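PDB 3A2Q: 6-aminohexanoate-cyclic-dimer hydrolase from Arthrobacter sp., which hydrolyses the cyclic dimer of 6-aminohexanoate, a by-product of nylon-6 manufacture, to the linear dimer. Local coordinates for residues Gly116-Pro121 against Gly152-Ala157; Ile42-Ile47 against Gly135-Pro140; Leu384-Val389 against Gln452-Tyr457; Lys188-Arg193 against Gly432-Ser437. The protein carries 1 engineered substitution. One frame throughout, in Å; residues are numbered along the deposited sequence.

All four contacts reach one mixed beta-sheet of the amidase fold, and they fall into two pairs. Contacts 1 and 2 have centres about 7 Å apart and meet where strand 113-118 lies beside strand 45-48, at one margin of the sheet. Contacts 3 (strands 448-455 and 383-387) and 4 (435-442 and 185-188), with centres about 10 Å apart, adjoin because 435-442 and 448-455 are neighbours. Between the pairs, centres are about 20 to 28 Å apart. Segments interleave along the chain within each pair, but the first pair closes before the second opens. Sequence-distant pieces are thus knitted together on two parts of a sheet that carries Lys72, catalytic by similarity, on strand 68-72 beside strand 113-118.

Contact 1. Residues Gly116-Pro121 against Gly152-Ala157; sequences GKTNTP and GGSGAA
Gly152, in the first turn of its helix, brings its backbone N within 4.2 Å of Asn119 O, but it is the next residue that makes the bond. Gly153 N donates to Asn119 O at 3.1 Å, in a bent bond with an N-H...O angle of 140° and the donor tilted out of the carbonyl plane. Any CB on Gly153 would collide with Asn119 N and Thr118 CB, so the close approach depends on glycine. The Thr118 side chain lies across this bare turn, its CB 3.5 Å from Gly153 C. With chi1 at 52°, Thr118 OG1 sits between its own backbone N and carbonyl carbon and faces Ser154, where OG1 and Ser154 OG are hydrogen-bonded at 2.7 Å. Ser154 OG is also bonded to His167 O. A water ties the corner together: it receives Ser154 N, donates to Asn119 O at 3.0 Å, and is bonded to Thr118 OG1 at 2.9 Å. A valine in place of Thr118 would probably leave both this water and Ser154 OG without their hydroxyl partner. Ala157, one turn further on, closes the apolar side, its CB 4.3 Å from Thr118 CG2. The helix belongs to the glycine- and serine-rich signature region of the amidases. Residues 152-157 run at 113° to the direction of 116-118, at the end of strand 113-118, and that strand runs between strands 45-48 and 68-72; Thr118 touches Lys72 and Ala157 touches Leu70, both on strand 68-72.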
loop_
_atom_site.group_PDB
_atom_site.type_symbol
_atom_site.label_atom_id
_atom_site.label_comp_id
_atom_site.label_asym_id
_atom_site.label_seq_id
_atom_site.Cartn_x
_atom_site.Cartn_y
_atom_site.Cartn_z
ATOM N N GLY A 116 -16.918 -1.921 -1.032
ATOM C CA GLY A 116 -16.593 -3.271 -0.609
ATOM C C GLY A 116 -15.181 -3.404 -0.071
ATOM O O GLY A 116 -14.464 -2.411 0.057
ATOM N N LYS A 117 -14.784 -4.632 0.250
ATOM C CA LYS A 117 -13.452 -4.895 0.780
ATOM C C LYS A 117 -12.586 -5.690 -0.197
ATOM O O LYS A 117 -13.093 -6.508 -0.967
ATOM C CB LYS A 117 -13.547 -5.652 2.102
ATOM C CG LYS A 117 -14.217 -4.882 3.224
ATOM C CD LYS A 117 -14.040 -5.640 4.519
ATOM C CE LYS A 117 -14.438 -4.826 5.729
ATOM N NZ LYS A 117 -13.980 -5.530 6.961
ATOM N N THR A 118 -11.277 -5.454 -0.146
ATOM C CA THR A 118 -10.337 -6.126 -1.039
ATOM C C THR A 118 -9.500 -7.217 -0.385
ATOM O O THR A 118 -9.225 -7.183 0.815
ATOM C CB THR A 118 -9.393 -5.115 -1.676
ATOM O OG1 THR A 118 -8.798 -4.317 -0.644
ATOM C CG2 THR A 118 -10.154 -4.225 -2.643
ATOM N N ASN A 119 -9.064 -8.167 -1.206
ATOM C CA ASN A 119 -8.280 -9.303 -0.746
ATOM C C ASN A 119 -6.866 -8.965 -0.275
ATOM O O ASN A 119 -6.266 -7.983 -0.711
ATOM C CB ASN A 119 -8.239 -10.366 -1.851
ATOM C CG ASN A 119 -7.810 -11.726 -1.339
ATOM O OD1 ASN A 119 -8.012 -12.057 -0.168
ATOM N ND2 ASN A 119 -7.234 -12.535 -2.223
ATOM N N THR A 120 -6.350 -9.802 0.622
ATOM C CA THR A 120 -5.020 -9.647 1.203
ATOM C C THR A 120 -4.492 -11.002 1.671
ATOM O O THR A 120 -5.271 -11.924 1.927
ATOM C CB THR A 120 -5.071 -8.730 2.456
ATOM O OG1 THR A 120 -3.832 -8.814 3.174
ATOM C CG2 THR A 120 -6.199 -9.178 3.389
ATOM N N PRO A 121 -3.161 -11.155 1.761
ATOM C CA PRO A 121 -2.671 -12.451 2.236
ATOM C C PRO A 121 -3.045 -12.458 3.720
ATOM O O PRO A 121 -3.328 -11.399 4.286
ATOM C CB PRO A 121 -1.162 -12.370 2.000
ATOM C CG PRO A 121 -0.881 -10.886 2.016
ATOM C CD PRO A 121 -2.053 -10.316 1.274
ATOM N N GLY A 152 -2.747 -6.276 -2.268
ATOM C CA GLY A 152 -2.931 -6.679 -3.654
ATOM C C GLY A 152 -4.323 -6.503 -4.233
ATOM O O GLY A 152 -4.470 -6.172 -5.408
ATOM N N GLY A 153 -5.349 -6.729 -3.419
ATOM C CA GLY A 153 -6.713 -6.571 -3.892
ATOM C C GLY A 153 -7.046 -5.133 -4.245
ATOM O O GLY A 153 -7.709 -4.866 -5.243
ATOM N N SER A 154 -6.578 -4.195 -3.429
ATOM C CA SER A 154 -6.846 -2.790 -3.686
ATOM C C SER A 154 -6.082 -2.322 -4.913
ATOM O O SER A 154 -6.621 -1.583 -5.733
ATOM C CB SER A 154 -6.469 -1.942 -2.468
ATOM O OG SER A 154 -7.334 -2.220 -1.382
ATOM N N GLY A 155 -4.828 -2.749 -5.041
ATOM C CA GLY A 155 -4.046 -2.355 -6.199
ATOM C C GLY A 155 -4.692 -2.828 -7.493
ATOM O O GLY A 155 -4.846 -2.059 -8.445
ATOM N N ALA A 156 -5.081 -4.100 -7.526
ATOM C CA ALA A 156 -5.716 -4.683 -8.707
ATOM C C ALA A 156 -7.064 -4.031 -8.988
ATOM O O ALA A 156 -7.408 -3.764 -10.141
ATOM C CB ALA A 156 -5.900 -6.189 -8.512
ATOM N N ALA A 157 -7.830 -3.780 -7.930
ATOM C CA ALA A 157 -9.145 -3.165 -8.076
ATOM C C ALA A 157 -9.045 -1.828 -8.796
ATOM O O ALA A 157 -9.782 -1.569 -9.744
ATOM C CB ALA A 157 -9.790 -2.980 -6.711
HETATM O O HOH W 1 -6.017 -5.043 -0.564
#

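Contact 2. Residues Ile42-Ile47 against Gly135-Pro140; sequences INAVII and GATRNP
Ile42 and Arg138 are joined through their backbones, Arg138 N donating to Ile42 O at 2.8 Å, just where the chain leaves helix 24-42 through the positive phi of Asn43. The Asn43 side chain reaches over to the other segment: with CG anti to the backbone N (chi1 -174°), its ND2 meets Ala136 O at 2.9 Å. This bond is nearly straight at 169° and lies in the amide plane of Asn43, yet it strikes Ala136 O from above the carbonyl plane. ND2 also donates to Trp134 O, which helps fix the turn of the amide. Thr137 answers in the other direction, its OG1 giving its proton to Asn43 O at 2.8 Å and receiving Asn119 ND2. The methyl branch, CG2, rests 3.9 Å from Ala44 CA. Were Thr137 an alanine, Asn43 O would probably lose its hydroxyl donor and Asn119 ND2 its acceptor, with a gap opened beside Ala44. At the far end Ile42 CG2 touches Pro140 CG at 4.1 Å, the two side chains crossing at about a right angle. Arg138 sends its guanidinium away to Leu143 O. Across the joint itself, then, the polar links are neutral: three carbonyl oxygens receive a backbone amide, a hydroxyl and a carboxamide, so the helix end is held to the loop by directional bonds, without charge pairing.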
loop_
_atom_site.group_PDB
_atom_site.type_symbol
_atom_site.label_atom_id
_atom_site.label_comp_id
_atom_site.label_asym_id
_atom_site.label_seq_id
_atom_site.Cartn_x
_atom_site.Cartn_y
_atom_site.Cartn_z
ATOM N N ILE A 42 -10.438 -11.503 -11.597
ATOM C CA ILE A 42 -9.274 -11.153 -10.794
ATOM C C ILE A 42 -9.374 -11.416 -9.291
ATOM O O ILE A 42 -8.358 -11.401 -8.599
ATOM C CB ILE A 42 -8.870 -9.677 -11.033
ATOM C CG1 ILE A 42 -10.053 -8.749 -10.763
ATOM C CG2 ILE A 42 -8.386 -9.502 -12.461
ATOM C CD1 ILE A 42 -9.718 -7.274 -10.918
ATOM N N ASN A 43 -10.582 -11.662 -8.787
ATOM C CA ASN A 43 -10.775 -11.950 -7.364
ATOM C C ASN A 43 -10.133 -10.856 -6.498
ATOM O O ASN A 43 -9.406 -11.144 -5.547
ATOM C CB ASN A 43 -10.174 -13.330 -7.048
ATOM C CG ASN A 43 -10.453 -13.794 -5.624
ATOM O OD1 ASN A 43 -11.549 -13.603 -5.096
ATOM N ND2 ASN A 43 -9.464 -14.430 -5.005
ATOM N N ALA A 44 -10.418 -9.601 -6.846
ATOM C CA ALA A 44 -9.886 -8.439 -6.134
ATOM C C ALA A 44 -10.793 -8.045 -4.968
ATOM O O ALA A 44 -10.338 -7.941 -3.825
ATOM C CB ALA A 44 -9.734 -7.273 -7.098
ATOM N N VAL A 45 -12.068 -7.805 -5.267
ATOM C CA VAL A 45 -13.050 -7.455 -4.245
ATOM C C VAL A 45 -13.585 -8.771 -3.695
ATOM O O VAL A 45 -14.256 -9.515 -4.411
ATOM C CB VAL A 45 -14.227 -6.653 -4.838
ATOM C CG1 VAL A 45 -15.266 -6.379 -3.757
ATOM C CG2 VAL A 45 -13.729 -5.350 -5.422
ATOM N N ILE A 46 -13.281 -9.074 -2.437
ATOM C CA ILE A 46 -13.739 -10.327 -1.845
ATOM C C ILE A 46 -15.026 -10.194 -1.050
ATOM O O ILE A 46 -15.714 -11.185 -0.806
ATOM C CB ILE A 46 -12.676 -10.951 -0.919
ATOM C CG1 ILE A 46 -12.208 -9.924 0.112
ATOM C CG2 ILE A 46 -11.515 -11.475 -1.740
ATOM C CD1 ILE A 46 -11.294 -10.501 1.160
ATOM N N ILE A 47 -15.350 -8.971 -0.649
ATOM C CA ILE A 47 -16.553 -8.719 0.127
ATOM C C ILE A 47 -17.288 -7.513 -0.424
ATOM O O ILE A 47 -17.039 -6.383 -0.002
ATOM C CB ILE A 47 -16.225 -8.439 1.611
ATOM C CG1 ILE A 47 -15.426 -9.598 2.204
ATOM C CG2 ILE A 47 -17.514 -8.226 2.391
ATOM C CD1 ILE A 47 -14.822 -9.296 3.566
ATOM N N GLY A 135 -8.431 -17.312 -1.850
ATOM C CA GLY A 135 -7.901 -17.639 -3.157
ATOM C C GLY A 135 -7.027 -16.500 -3.642
ATOM O O GLY A 135 -7.020 -15.422 -3.054
ATOM N N ALA A 136 -6.296 -16.730 -4.722
ATOM C CA ALA A 136 -5.402 -15.715 -5.254
ATOM C C ALA A 136 -6.085 -14.572 -5.988
ATOM O O ALA A 136 -7.118 -14.756 -6.636
ATOM C CB ALA A 136 -4.379 -16.369 -6.181
ATOM N N THR A 137 -5.510 -13.379 -5.859
ATOM C CA THR A 137 -6.015 -12.226 -6.584
ATOM C C THR A 137 -5.077 -12.209 -7.784
ATOM O O THR A 137 -3.863 -12.337 -7.623
ATOM C CB THR A 137 -5.860 -10.907 -5.799
ATOM O OG1 THR A 137 -6.736 -10.916 -4.666
ATOM C CG2 THR A 137 -6.210 -9.717 -6.696
ATOM N N ARG A 138 -5.637 -12.059 -8.978
ATOM C CA ARG A 138 -4.841 -12.079 -10.195
ATOM C C ARG A 138 -4.653 -10.708 -10.823
ATOM O O ARG A 138 -5.491 -9.821 -10.673
ATOM C CB ARG A 138 -5.479 -13.048 -11.194
ATOM C CG ARG A 138 -5.535 -14.481 -10.666
ATOM C CD ARG A 138 -6.300 -15.418 -11.598
ATOM N NE ARG A 138 -6.217 -16.811 -11.156
ATOM C CZ ARG A 138 -5.175 -17.612 -11.370
ATOM N NH1 ARG A 138 -4.113 -17.172 -12.029
ATOM N NH2 ARG A 138 -5.191 -18.858 -10.918
ATOM N N ASN A 139 -3.544 -10.554 -11.540
ATOM C CA ASN A 139 -3.196 -9.290 -12.171
ATOM C C ASN A 139 -3.990 -8.978 -13.436
ATOM O O ASN A 139 -3.996 -9.758 -14.389
ATOM C CB ASN A 139 -1.702 -9.279 -12.490
ATOM C CG ASN A 139 -1.147 -7.878 -12.622
ATOM O OD1 ASN A 139 -1.668 -7.062 -13.374
ATOM N ND2 ASN A 139 -0.075 -7.594 -11.885
ATOM N N PRO A 140 -4.677 -7.826 -13.456
ATOM C CA PRO A 140 -5.476 -7.398 -14.610
ATOM C C PRO A 140 -4.639 -7.287 -15.887
ATOM O O PRO A 140 -5.164 -7.394 -16.996
ATOM C CB PRO A 140 -6.031 -6.043 -14.170
ATOM C CG PRO A 140 -6.066 -6.149 -12.667
ATOM C CD PRO A 140 -4.792 -6.867 -12.344
#

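Contact 3. Residues Leu384-Val389 against Gln452-Tyr457; sequences LILPTV and QIVAAY
Leu386 and Gln452 stand side by side on one face of a two-strand ladder, pointing the same way. The Gln452 chain runs straight out from the strand (chi1 -168°, chi2 178°) and rises like a post against the leucine. Leu386 CD2 fits the notch between that post and the next bump on the face, 3.7 Å from Gln452 NE2 and 4.0 Å from Val454 CG2. Beyond it Leu384 and Val454 pair at their bases, CB to CB 4.3 Å, beneath Trp376 and Trp377 of helix 356-378. The head of Gln452 is held by partners on both its atoms, NE2 by Phe424 O and OE1 by Arg176 NH1.

Strands 383-387 and 448-455 are antiparallel neighbours in the mixed sheet of the amidase fold. Leu384-Val454 and Leu386-Gln452 are hydrogen-bonded pairs flanking the non-hydrogen-bonded pair Ile385-Ile453. Gln452 N reaches Leu386 O at 2.7 Å, and Leu386 N returns a bond to Gln452 O at 3.0 Å.

On the opposite face the two isoleucines, Ile385 and Ile453, lie side by side, pointing the same way, though the placing of their CD1 ends is doubtful. Past Pro387 the strand ends and the chain folds over Gln452, so that Thr388 crosses it at about a right angle, Thr388 OG1 lying 3.5 Å from Gln452 CB while it bonds to Ser437 OG.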
loop_
_atom_site.group_PDB
_atom_site.type_symbol
_atom_site.label_atom_id
_atom_site.label_comp_id
_atom_site.label_asym_id
_atom_site.label_seq_id
_atom_site.Cartn_x
_atom_site.Cartn_y
_atom_site.Cartn_z
ATOM N N LEU A 384 15.035 10.920 -3.351
ATOM C CA LEU A 384 15.734 9.729 -3.813
ATOM C C LEU A 384 14.791 9.104 -4.832
ATOM O O LEU A 384 13.591 8.994 -4.580
ATOM C CB LEU A 384 15.965 8.731 -2.668
ATOM C CG LEU A 384 16.603 7.405 -3.111
ATOM C CD1 LEU A 384 18.059 7.640 -3.489
ATOM C CD2 LEU A 384 16.521 6.370 -1.992
ATOM N N ILE A 385 15.330 8.738 -5.991
ATOM C CA ILE A 385 14.560 8.093 -7.044
ATOM C C ILE A 385 15.131 6.685 -7.169
ATOM O O ILE A 385 16.344 6.510 -7.297
ATOM C CB ILE A 385 14.741 8.787 -8.422
ATOM C CG1 ILE A 385 14.577 10.300 -8.288
ATOM C CG2 ILE A 385 13.723 8.234 -9.416
ATOM C CD1 ILE A 385 13.246 10.728 -7.740
ATOM N N LEU A 386 14.264 5.680 -7.117
ATOM C CA LEU A 386 14.711 4.304 -7.249
ATOM C C LEU A 386 13.529 3.439 -7.662
ATOM O O LEU A 386 12.377 3.839 -7.499
ATOM C CB LEU A 386 15.290 3.793 -5.925
ATOM C CG LEU A 386 14.332 3.542 -4.751
ATOM C CD1 LEU A 386 15.090 2.832 -3.639
ATOM C CD2 LEU A 386 13.740 4.849 -4.246
ATOM N N PRO A 387 13.799 2.251 -8.234
ATOM C CA PRO A 387 12.693 1.377 -8.646
ATOM C C PRO A 387 11.866 1.012 -7.418
ATOM O O PRO A 387 12.406 0.934 -6.320
ATOM C CB PRO A 387 13.411 0.156 -9.230
ATOM C CG PRO A 387 14.738 0.704 -9.674
ATOM C CD PRO A 387 15.105 1.670 -8.582
ATOM N N THR A 388 10.564 0.798 -7.586
ATOM C CA THR A 388 9.747 0.426 -6.438
ATOM C C THR A 388 10.070 -1.026 -6.079
ATOM O O THR A 388 10.275 -1.344 -4.909
ATOM C CB THR A 388 8.246 0.569 -6.736
ATOM O OG1 THR A 388 7.971 1.910 -7.144
ATOM C CG2 THR A 388 7.421 0.265 -5.482
ATOM N N VAL A 389 10.112 -1.899 -7.085
ATOM C CA VAL A 389 10.448 -3.308 -6.854
ATOM C C VAL A 389 11.746 -3.625 -7.595
ATOM O O VAL A 389 12.148 -2.880 -8.494
ATOM C CB VAL A 389 9.314 -4.259 -7.305
ATOM C CG1 VAL A 389 8.048 -3.944 -6.528
ATOM C CG2 VAL A 389 9.076 -4.138 -8.802
ATOM N N GLN A 452 9.865 4.653 -7.733
ATOM C CA GLN A 452 9.651 5.164 -6.383
ATOM C C GLN A 452 10.381 6.475 -6.113
ATOM O O GLN A 452 11.522 6.665 -6.537
ATOM C CB GLN A 452 10.096 4.109 -5.353
ATOM C CG GLN A 452 9.656 4.413 -3.917
ATOM C CD GLN A 452 10.052 3.346 -2.899
ATOM O OE1 GLN A 452 9.511 3.309 -1.795
ATOM N NE2 GLN A 452 11.004 2.485 -3.261
ATOM N N ILE A 453 9.709 7.371 -5.402
ATOM C CA ILE A 453 10.290 8.658 -5.039
ATOM C C ILE A 453 10.128 8.774 -3.525
ATOM O O ILE A 453 9.047 8.514 -2.997
ATOM C CB ILE A 453 9.537 9.839 -5.696
ATOM C CG1 ILE A 453 9.241 9.534 -7.165
ATOM C CG2 ILE A 453 10.369 11.104 -5.578
ATOM C CD1 ILE A 453 10.455 9.262 -7.994
ATOM N N VAL A 454 11.200 9.156 -2.838
ATOM C CA VAL A 454 11.184 9.293 -1.383
ATOM C C VAL A 454 11.629 10.700 -0.976
ATOM O O VAL A 454 12.690 11.154 -1.393
ATOM C CB VAL A 454 12.158 8.295 -0.719
ATOM C CG1 VAL A 454 11.986 8.335 0.797
ATOM C CG2 VAL A 454 11.924 6.883 -1.264
ATOM N N ALA A 455 10.827 11.365 -0.152
ATOM C CA ALA A 455 11.149 12.710 0.321
ATOM C C ALA A 455 11.465 12.680 1.815
ATOM O O ALA A 455 11.310 11.649 2.471
ATOM C CB ALA A 455 9.985 13.654 0.048
ATOM N N ALA A 456 11.910 13.810 2.356
ATOM C CA ALA A 456 12.235 13.880 3.775
ATOM C C ALA A 456 10.982 13.684 4.629
ATOM O O ALA A 456 9.865 13.912 4.169
ATOM C CB ALA A 456 12.893 15.224 4.098
ATOM N N TYR A 457 11.184 13.249 5.870
ATOM C CA TYR A 457 10.092 13.022 6.823
ATOM C C TYR A 457 9.105 14.192 6.805
ATOM O O TYR A 457 9.496 15.346 7.010
ATOM C CB TYR A 457 10.671 12.881 8.233
ATOM C CG TYR A 457 9.753 12.237 9.250
ATOM C CD1 TYR A 457 9.718 10.852 9.406
ATOM C CD2 TYR A 457 8.928 13.011 10.064
ATOM C CE1 TYR A 457 8.885 10.253 10.352
ATOM C CE2 TYR A 457 8.090 12.426 11.010
ATOM C CZ TYR A 457 8.073 11.046 11.148
ATOM O OH TYR A 457 7.234 10.462 12.072
#

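Contact 4. Residues Lys188-Arg193 against Gly432-Ser437; sequences KPTRGR and GQPAIS
Lys188 and Ala435 form the backbone core, an antiparallel hydrogen-bonded pair. Lys188 N donates to Ala435 O at 3.0 Å, and Ala435 N returns a bond to Lys188 O at 2.9 Å. Further out, Arg191 N meets Gly432 O at 2.9 Å. Weaker CA-H...O contacts fill in between, from Pro434 CA to Lys188 O and from Thr190 CA to Gly432 O.

The one side-chain hydrogen bond across the contact belongs to Lys188. Bends at chi3 (73°) and chi4 (63°) curl the chain back, so that NZ lands on Gln433 O at 2.7 Å, from above the carbonyl plane. NZ also donates to Pro189 O at 2.9 Å, so the buried ammonium holds a carbonyl from each segment.

Packing supplies the rest. Gly432 CA lies 4.0 Å above the centre of the Arg191 guanidinium plane, where a side chain would press on NH1. The guanidinium is held by Gly208 O at NE and by Val430 O at NH2. Thr190 runs alongside the Pro434 ring, OG1 3.3 Å from Pro434 CD, and that hydroxyl is bonded to Glu460.

Beyond the pairing the chain reverses in a type II turn from Thr190 to Arg193, with Gly192 at its positive-phi position. The bridge joins strands 185-188 and 435-442 in the mixed sheet of the amidase fold, with the Lys188 side chain about 8 Å from a bound 6-aminohexanoic acid and about 8 Å from the side chain of Ala174, the engineered residue at the acyl-ester position assigned by similarity.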
loop_
_atom_site.group_PDB
_atom_site.type_symbol
_atom_site.label_atom_id
_atom_site.label_comp_id
_atom_site.label_asym_id
_atom_site.label_seq_id
_atom_site.Cartn_x
_atom_site.Cartn_y
_atom_site.Cartn_z
ATOM N N LYS A 188 2.762 5.628 0.515
ATOM C CA LYS A 188 2.918 5.301 1.929
ATOM C C LYS A 188 3.318 6.675 2.477
ATOM O O LYS A 188 4.450 7.131 2.274
ATOM C CB LYS A 188 4.075 4.339 2.199
ATOM C CG LYS A 188 4.233 4.047 3.699
ATOM C CD LYS A 188 5.616 3.507 4.061
ATOM C CE LYS A 188 6.685 4.586 4.008
ATOM N NZ LYS A 188 6.450 5.672 5.009
ATOM N N PRO A 189 2.396 7.365 3.157
ATOM C CA PRO A 189 2.749 8.685 3.687
ATOM C C PRO A 189 3.735 8.621 4.840
ATOM O O PRO A 189 4.206 7.552 5.229
ATOM C CB PRO A 189 1.400 9.260 4.122
ATOM C CG PRO A 189 0.607 8.042 4.473
ATOM C CD PRO A 189 0.984 7.040 3.411
ATOM N N THR A 190 4.055 9.793 5.369
ATOM C CA THR A 190 4.952 9.906 6.508
ATOM C C THR A 190 4.311 9.159 7.670
ATOM O O THR A 190 3.090 9.157 7.805
ATOM C CB THR A 190 5.104 11.379 6.916
ATOM O OG1 THR A 190 5.736 12.093 5.846
ATOM C CG2 THR A 190 5.925 11.506 8.195
ATOM N N ARG A 191 5.129 8.535 8.505
ATOM C CA ARG A 191 4.612 7.819 9.666
ATOM C C ARG A 191 3.782 8.800 10.499
ATOM O O ARG A 191 4.211 9.926 10.742
ATOM C CB ARG A 191 5.782 7.280 10.502
ATOM C CG ARG A 191 5.394 6.714 11.869
ATOM C CD ARG A 191 6.638 6.254 12.617
ATOM N NE ARG A 191 7.247 5.089 11.980
ATOM C CZ ARG A 191 8.555 4.880 11.873
ATOM N NH1 ARG A 191 9.422 5.764 12.355
ATOM N NH2 ARG A 191 8.997 3.775 11.289
ATOM N N GLY A 192 2.596 8.374 10.922
ATOM C CA GLY A 192 1.749 9.230 11.730
ATOM C C GLY A 192 0.887 10.209 10.956
ATOM O O GLY A 192 0.267 11.092 11.555
ATOM N N ARG A 193 0.848 10.074 9.631
ATOM C CA ARG A 193 0.033 10.968 8.812
ATOM C C ARG A 193 -1.430 10.539 8.851
ATOM O O ARG A 193 -2.323 11.360 9.067
ATOM C CB ARG A 193 0.516 10.960 7.356
ATOM C CG ARG A 193 -0.275 11.879 6.419
ATOM C CD ARG A 193 -0.032 13.356 6.732
ATOM N NE ARG A 193 1.353 13.749 6.472
ATOM C CZ ARG A 193 1.926 14.839 6.975
ATOM N NH1 ARG A 193 1.236 15.650 7.768
ATOM N NH2 ARG A 193 3.196 15.111 6.698
ATOM N N GLY A 432 10.184 5.862 8.145
ATOM C CA GLY A 432 8.927 6.584 8.254
ATOM C C GLY A 432 8.755 7.694 7.227
ATOM O O GLY A 432 7.790 8.455 7.293
ATOM N N GLN A 433 9.678 7.790 6.273
ATOM C CA GLN A 433 9.598 8.827 5.248
ATOM C C GLN A 433 8.520 8.561 4.216
ATOM O O GLN A 433 8.222 7.413 3.894
ATOM C CB GLN A 433 10.938 8.968 4.537
ATOM C CG GLN A 433 12.039 9.478 5.427
ATOM C CD GLN A 433 13.404 9.183 4.856
ATOM O OE1 GLN A 433 13.806 8.026 4.756
ATOM N NE2 GLN A 433 14.125 10.224 4.477
ATOM N N PRO A 434 7.919 9.631 3.676
ATOM C CA PRO A 434 6.865 9.479 2.672
ATOM C C PRO A 434 7.491 8.933 1.388
ATOM O O PRO A 434 8.544 9.401 0.946
ATOM C CB PRO A 434 6.323 10.900 2.522
ATOM C CG PRO A 434 7.542 11.743 2.767
ATOM C CD PRO A 434 8.218 11.054 3.930
ATOM N N ALA A 435 6.846 7.936 0.792
ATOM C CA ALA A 435 7.374 7.318 -0.419
ATOM C C ALA A 435 6.226 6.944 -1.329
ATOM O O ALA A 435 5.262 6.306 -0.900
ATOM C CB ALA A 435 8.187 6.072 -0.062
ATOM N N ILE A 436 6.336 7.324 -2.593
ATOM C CA ILE A 436 5.270 7.051 -3.540
ATOM C C ILE A 436 5.761 6.259 -4.745
ATOM O O ILE A 436 6.893 6.436 -5.201
ATOM C CB ILE A 436 4.634 8.391 -4.014
ATOM C CG1 ILE A 436 3.335 8.140 -4.779
ATOM C CG2 ILE A 436 5.626 9.152 -4.893
ATOM C CD1 ILE A 436 2.538 9.407 -5.020
ATOM N N SER A 437 4.918 5.353 -5.232
ATOM C CA SER A 437 5.258 4.573 -6.419
ATOM C C SER A 437 4.399 5.124 -7.553
ATOM O O SER A 437 3.181 5.215 -7.411
ATOM C CB SER A 437 4.935 3.091 -6.219
ATOM O OG SER A 437 5.298 2.350 -7.372
#